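Side-chain contacts in succinate--CoA ligase subunit alpha (Campylobacter jejuni, PDB 6MEL), which is a two-domain alpha/beta subunit of the CoA ligase family, joining a Rossmann-type CoA binding domain to a CoA-ligase domain: residues 190-195 with 228-233; 203-208 with 282-287. All blocks are in the same frame, centred on the assembly; numbering follows the deposited sequence.

Contact 1. Residues 190-195 with 228-233; sequences ELLSEF and KPVVAF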
# COMPACT_ATOMS: atom_id res chain seq x y z
N GLU A 190 1.08 -6.29 -20.36
CA GLU A 190 0.63 -7.62 -20.75
C GLU A 190 -0.84 -7.57 -21.17
O GLU A 190 -1.24 -8.17 -22.17
CB GLU A 190 0.77 -8.62 -19.60
CG GLU A 190 2.21 -8.82 -19.12
CD GLU A 190 2.76 -7.86 -18.06
OE1 GLU A 190 2.12 -6.81 -17.63
OE2 GLU A 190 3.86 -8.19 -17.62
N LEU A 191 -1.66 -6.86 -20.39
CA LEU A 191 -3.08 -6.84 -20.66
C LEU A 191 -3.41 -5.94 -21.85
O LEU A 191 -4.32 -6.25 -22.63
CB LEU A 191 -3.82 -6.41 -19.39
CG LEU A 191 -3.72 -7.43 -18.25
CD1 LEU A 191 -4.39 -6.91 -17.00
CD2 LEU A 191 -4.35 -8.74 -18.66
N LEU A 192 -2.69 -4.83 -22.02
CA LEU A 192 -2.88 -4.00 -23.23
C LEU A 192 -2.55 -4.81 -24.49
O LEU A 192 -3.30 -4.74 -25.47
CB LEU A 192 -2.03 -2.73 -23.16
CG LEU A 192 -2.46 -1.65 -22.19
CD1 LEU A 192 -1.33 -0.70 -21.92
CD2 LEU A 192 -3.65 -0.87 -22.72
N SER A 193 -1.50 -5.65 -24.44
CA SER A 193 -1.18 -6.54 -25.58
C SER A 193 -2.30 -7.53 -25.85
O SER A 193 -2.60 -7.79 -27.00
CB SER A 193 0.11 -7.30 -25.40
OG SER A 193 1.15 -6.38 -25.13
N GLU A 194 -2.87 -8.16 -24.81
CA GLU A 194 -4.02 -9.05 -25.00
C GLU A 194 -5.18 -8.31 -25.68
O GLU A 194 -5.80 -8.86 -26.58
CB GLU A 194 -4.51 -9.63 -23.67
CG GLU A 194 -3.55 -10.67 -23.12
CD GLU A 194 -3.65 -12.04 -23.78
OE1 GLU A 194 -4.67 -12.34 -24.47
OE2 GLU A 194 -2.74 -12.80 -23.55
N PHE A 195 -5.48 -7.09 -25.21
CA PHE A 195 -6.63 -6.31 -25.72
C PHE A 195 -6.39 -5.89 -27.19
O PHE A 195 -7.31 -5.82 -27.98
CB PHE A 195 -6.93 -5.10 -24.85
CG PHE A 195 -7.72 -5.39 -23.59
CD1 PHE A 195 -8.93 -6.05 -23.64
CD2 PHE A 195 -7.25 -5.01 -22.35
CE1 PHE A 195 -9.66 -6.32 -22.49
CE2 PHE A 195 -7.98 -5.27 -21.20
CZ PHE A 195 -9.17 -5.94 -21.27
N LYS A 228 -4.86 0.66 -30.66
CA LYS A 228 -6.19 0.96 -30.13
C LYS A 228 -6.10 2.12 -29.15
O LYS A 228 -5.11 2.29 -28.44
CB LYS A 228 -6.81 -0.27 -29.46
CG LYS A 228 -7.02 -1.40 -30.47
CD LYS A 228 -7.75 -2.61 -29.98
CE LYS A 228 -7.82 -3.68 -31.07
NZ LYS A 228 -8.28 -4.98 -30.51
N PRO A 229 -7.12 3.02 -29.15
CA PRO A 229 -7.14 4.15 -28.23
C PRO A 229 -7.18 3.71 -26.76
O PRO A 229 -7.89 2.75 -26.41
CB PRO A 229 -8.44 4.92 -28.54
CG PRO A 229 -9.00 4.28 -29.78
CD PRO A 229 -8.28 2.98 -30.04
N VAL A 230 -6.48 4.48 -25.93
CA VAL A 230 -6.37 4.26 -24.53
C VAL A 230 -6.78 5.53 -23.77
O VAL A 230 -6.28 6.64 -24.07
CB VAL A 230 -4.94 3.87 -24.14
CG1 VAL A 230 -4.82 3.73 -22.64
CG2 VAL A 230 -4.52 2.60 -24.85
N VAL A 231 -7.69 5.35 -22.80
CA VAL A 231 -8.10 6.36 -21.88
C VAL A 231 -7.47 6.01 -20.54
O VAL A 231 -7.57 4.86 -20.13
CB VAL A 231 -9.63 6.40 -21.75
CG1 VAL A 231 -10.10 7.30 -20.61
CG2 VAL A 231 -10.29 6.82 -23.05
N ALA A 232 -6.91 7.01 -19.84
CA ALA A 232 -6.29 6.81 -18.52
C ALA A 232 -6.86 7.78 -17.51
O ALA A 232 -7.08 8.97 -17.80
CB ALA A 232 -4.80 6.93 -18.57
N PHE A 233 -7.12 7.24 -16.31
CA PHE A 233 -7.36 8.03 -15.13
C PHE A 233 -6.40 7.52 -14.05
O PHE A 233 -6.38 6.33 -13.78
CB PHE A 233 -8.81 7.95 -14.62
CG PHE A 233 -8.99 8.68 -13.31
CD1 PHE A 233 -9.05 10.06 -13.26
CD2 PHE A 233 -8.97 8.01 -12.10
CE1 PHE A 233 -9.13 10.75 -12.05
CE2 PHE A 233 -9.04 8.68 -10.90
CZ PHE A 233 -9.11 10.05 -10.87
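Lys228 reaches across to the last turns of helix 188-197 and grips the main chain there. Its NZ donates a hydrogen bond to Phe195 O at 2.8 Å. The donor lies in the carbonyl plane, with a C=O...N angle of 149°. The side chain gets there by leaving CB with CG anti to the carbonyl carbon (chi1 -63°) and running extended beyond CG. Its CD and CE also pass beside the same oxygen, each 3.8 Å from Phe195 O. The ammonium has further hydrogen bonds to Gln196 O and Thr201 O. The positive charge thus gathers carbonyls at and just beyond the C-terminal end of the helix, which probably suits the helix dipole. This is the solvent side: Lys228 is only partly buried, yet three carbonyls hold its NZ.

The inner side is buried and apolar. Leu192 sends CD2 to Val230 CG2 at 4.2 Å, and the two side chains cross at about a right angle. The Phe195 ring turns away from strand 230-235. It packs on Ile204 of strand 203-209 and Ile151 of strand 148-152. Ile204 also touches Leu192, and Met206 lies against Val230, so strand 203-209 contributes to the same apolar layer. A helix laid over one face of a mainly parallel sheet in this way belongs to a flavodoxin-like alpha/beta sandwich.

Contact 2. Residues 203-208 with 282-287; sequences AIVMIG and EEIQKI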
# COMPACT_ATOMS: atom_id res chain seq x y z
N ALA A 203 -11.31 -0.20 -27.60
CA ALA A 203 -10.68 0.84 -26.81
C ALA A 203 -10.41 0.28 -25.42
O ALA A 203 -11.08 -0.65 -25.01
CB ALA A 203 -11.58 2.04 -26.76
N ILE A 204 -9.42 0.84 -24.74
CA ILE A 204 -9.08 0.38 -23.41
C ILE A 204 -9.06 1.57 -22.44
O ILE A 204 -8.46 2.62 -22.76
CB ILE A 204 -7.72 -0.33 -23.40
CG1 ILE A 204 -7.67 -1.48 -24.41
CG2 ILE A 204 -7.43 -0.83 -22.01
CD1 ILE A 204 -6.85 -1.18 -25.61
N VAL A 205 -9.68 1.37 -21.29
CA VAL A 205 -9.56 2.28 -20.14
C VAL A 205 -8.53 1.67 -19.17
O VAL A 205 -8.71 0.55 -18.71
CB VAL A 205 -10.91 2.49 -19.46
CG1 VAL A 205 -10.78 3.35 -18.20
CG2 VAL A 205 -11.94 3.08 -20.42
N MET A 206 -7.51 2.45 -18.81
CA MET A 206 -6.56 2.08 -17.79
C MET A 206 -6.76 3.01 -16.59
O MET A 206 -6.83 4.24 -16.73
CB MET A 206 -5.10 2.06 -18.29
CG MET A 206 -4.59 3.37 -18.81
SD MET A 206 -2.86 3.23 -19.34
CE MET A 206 -1.97 3.35 -17.80
N ILE A 207 -6.92 2.40 -15.42
CA ILE A 207 -7.13 3.12 -14.15
C ILE A 207 -5.92 2.81 -13.26
O ILE A 207 -5.68 1.64 -12.95
CB ILE A 207 -8.42 2.72 -13.42
CG1 ILE A 207 -9.66 2.73 -14.32
CG2 ILE A 207 -8.61 3.61 -12.20
CD1 ILE A 207 -10.13 4.10 -14.69
N GLY A 208 -5.19 3.86 -12.87
CA GLY A 208 -4.03 3.69 -12.05
C GLY A 208 -4.15 4.50 -10.79
O GLY A 208 -5.21 5.08 -10.52
N GLU A 282 -17.40 9.80 -20.75
CA GLU A 282 -17.44 10.84 -21.75
C GLU A 282 -16.23 10.74 -22.67
O GLU A 282 -16.36 11.01 -23.87
CB GLU A 282 -17.49 12.22 -21.11
CG GLU A 282 -18.85 12.56 -20.53
CD GLU A 282 -18.97 14.04 -20.16
OE1 GLU A 282 -18.12 14.83 -20.63
OE2 GLU A 282 -19.83 14.39 -19.34
N GLU A 283 -15.05 10.36 -22.13
CA GLU A 283 -13.86 10.28 -22.97
C GLU A 283 -14.03 9.17 -24.00
O GLU A 283 -13.67 9.32 -25.18
CB GLU A 283 -12.59 10.07 -22.15
CG GLU A 283 -11.33 10.38 -22.91
CD GLU A 283 -11.11 11.86 -23.21
OE1 GLU A 283 -11.89 12.69 -22.73
OE2 GLU A 283 -10.19 12.15 -23.97
N ILE A 284 -14.58 8.04 -23.57
CA ILE A 284 -14.86 6.96 -24.48
C ILE A 284 -15.84 7.42 -25.60
O ILE A 284 -15.65 7.05 -26.76
CB ILE A 284 -15.37 5.73 -23.71
CG1 ILE A 284 -14.22 5.00 -22.97
CG2 ILE A 284 -16.14 4.80 -24.61
CD1 ILE A 284 -13.18 4.37 -23.86
N GLN A 285 -16.88 8.17 -25.25
CA GLN A 285 -17.82 8.73 -26.26
C GLN A 285 -17.10 9.65 -27.25
O GLN A 285 -17.35 9.57 -28.42
CB GLN A 285 -18.91 9.55 -25.61
CG GLN A 285 -19.84 8.74 -24.73
CD GLN A 285 -20.91 9.67 -24.24
OE1 GLN A 285 -20.88 10.15 -23.11
NE2 GLN A 285 -21.79 10.03 -25.16
N LYS A 286 -16.19 10.50 -26.77
CA LYS A 286 -15.40 11.32 -27.67
C LYS A 286 -14.68 10.45 -28.69
O LYS A 286 -14.56 10.83 -29.86
CB LYS A 286 -14.31 12.11 -26.95
CG LYS A 286 -14.77 13.38 -26.26
CD LYS A 286 -13.57 14.28 -25.99
CE LYS A 286 -13.71 15.13 -24.73
NZ LYS A 286 -12.40 15.24 -24.01
N ILE A 287 -14.10 9.34 -28.21
CA ILE A 287 -13.25 8.55 -29.04
C ILE A 287 -14.10 7.76 -30.04
O ILE A 287 -13.80 7.74 -31.21
CB ILE A 287 -12.34 7.63 -28.20
CG1 ILE A 287 -11.24 8.42 -27.48
CG2 ILE A 287 -11.76 6.50 -29.03
CD1 ILE A 287 -10.68 7.68 -26.29
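Ala203 and Ile284 mark the nearest backbone approach of strand 203-208 and helix 282-287, with their CA atoms 7.8 Å apart. The strand is extended and the helix regular, with Lys286 N bonded to Glu282 O at 2.9 Å. This is helix-on-sheet packing in a flavodoxin-like alpha/beta sandwich. The strand lies inside the sheet, between strands 148-152 and 230-235. Its residues alternate between the faces: Ala203 and Val205 serve this helix, while Ile204 and Met206 face helix 188-197.

The contact is wholly apolar, and all three residues that touch are buried. Ile284 carries the helix side of it. Its CG1 stands anti to the carbonyl carbon (chi1 -76°), and rotation about CB-CG1 (chi2 -65°) puts CD1 where it meets Val205 and Ala203. On the strand, Val205 offers one branch, CG2, which meets Ile284 CG1 at 3.9 Å. Ile287 also faces the sheet but settles on Val231 and Pro229 beside this strand.

Polar side chains of the helix lie off the sheet. Lys286 NZ makes a salt bridge to Glu283 OE1 at 2.9 Å, on the syn side and 20° out of the carboxylate plane. Glu282 OE2 forms a salt bridge to a basic side chain of the other protein chain. At the centre, Ile284 CD1 touches two methyls, Val205 CG2 at 3.9 Å and Ala203 CB at 4.0 Å.

Contacts 1 and 2 both reach the same sheet, and their centres are about 9 Å apart. Strands 203-209 and 230-235 are parallel neighbours in it. The backbone N and O of Val231 probably both bond to strand 203-209: Val231 N to Ile204 O at 2.8 Å, and Val231 O to Met206 N at 2.7 Å. The two helices cover opposite faces, 188-197 in contact 1 and 280-288 in contact 2. Val231 of contact 1 also packs closely on Ile287 of contact 2. One residue of each contact's segments reaches the other protein chain, Phe233 through apolar packing and Glu282 through its salt bridge.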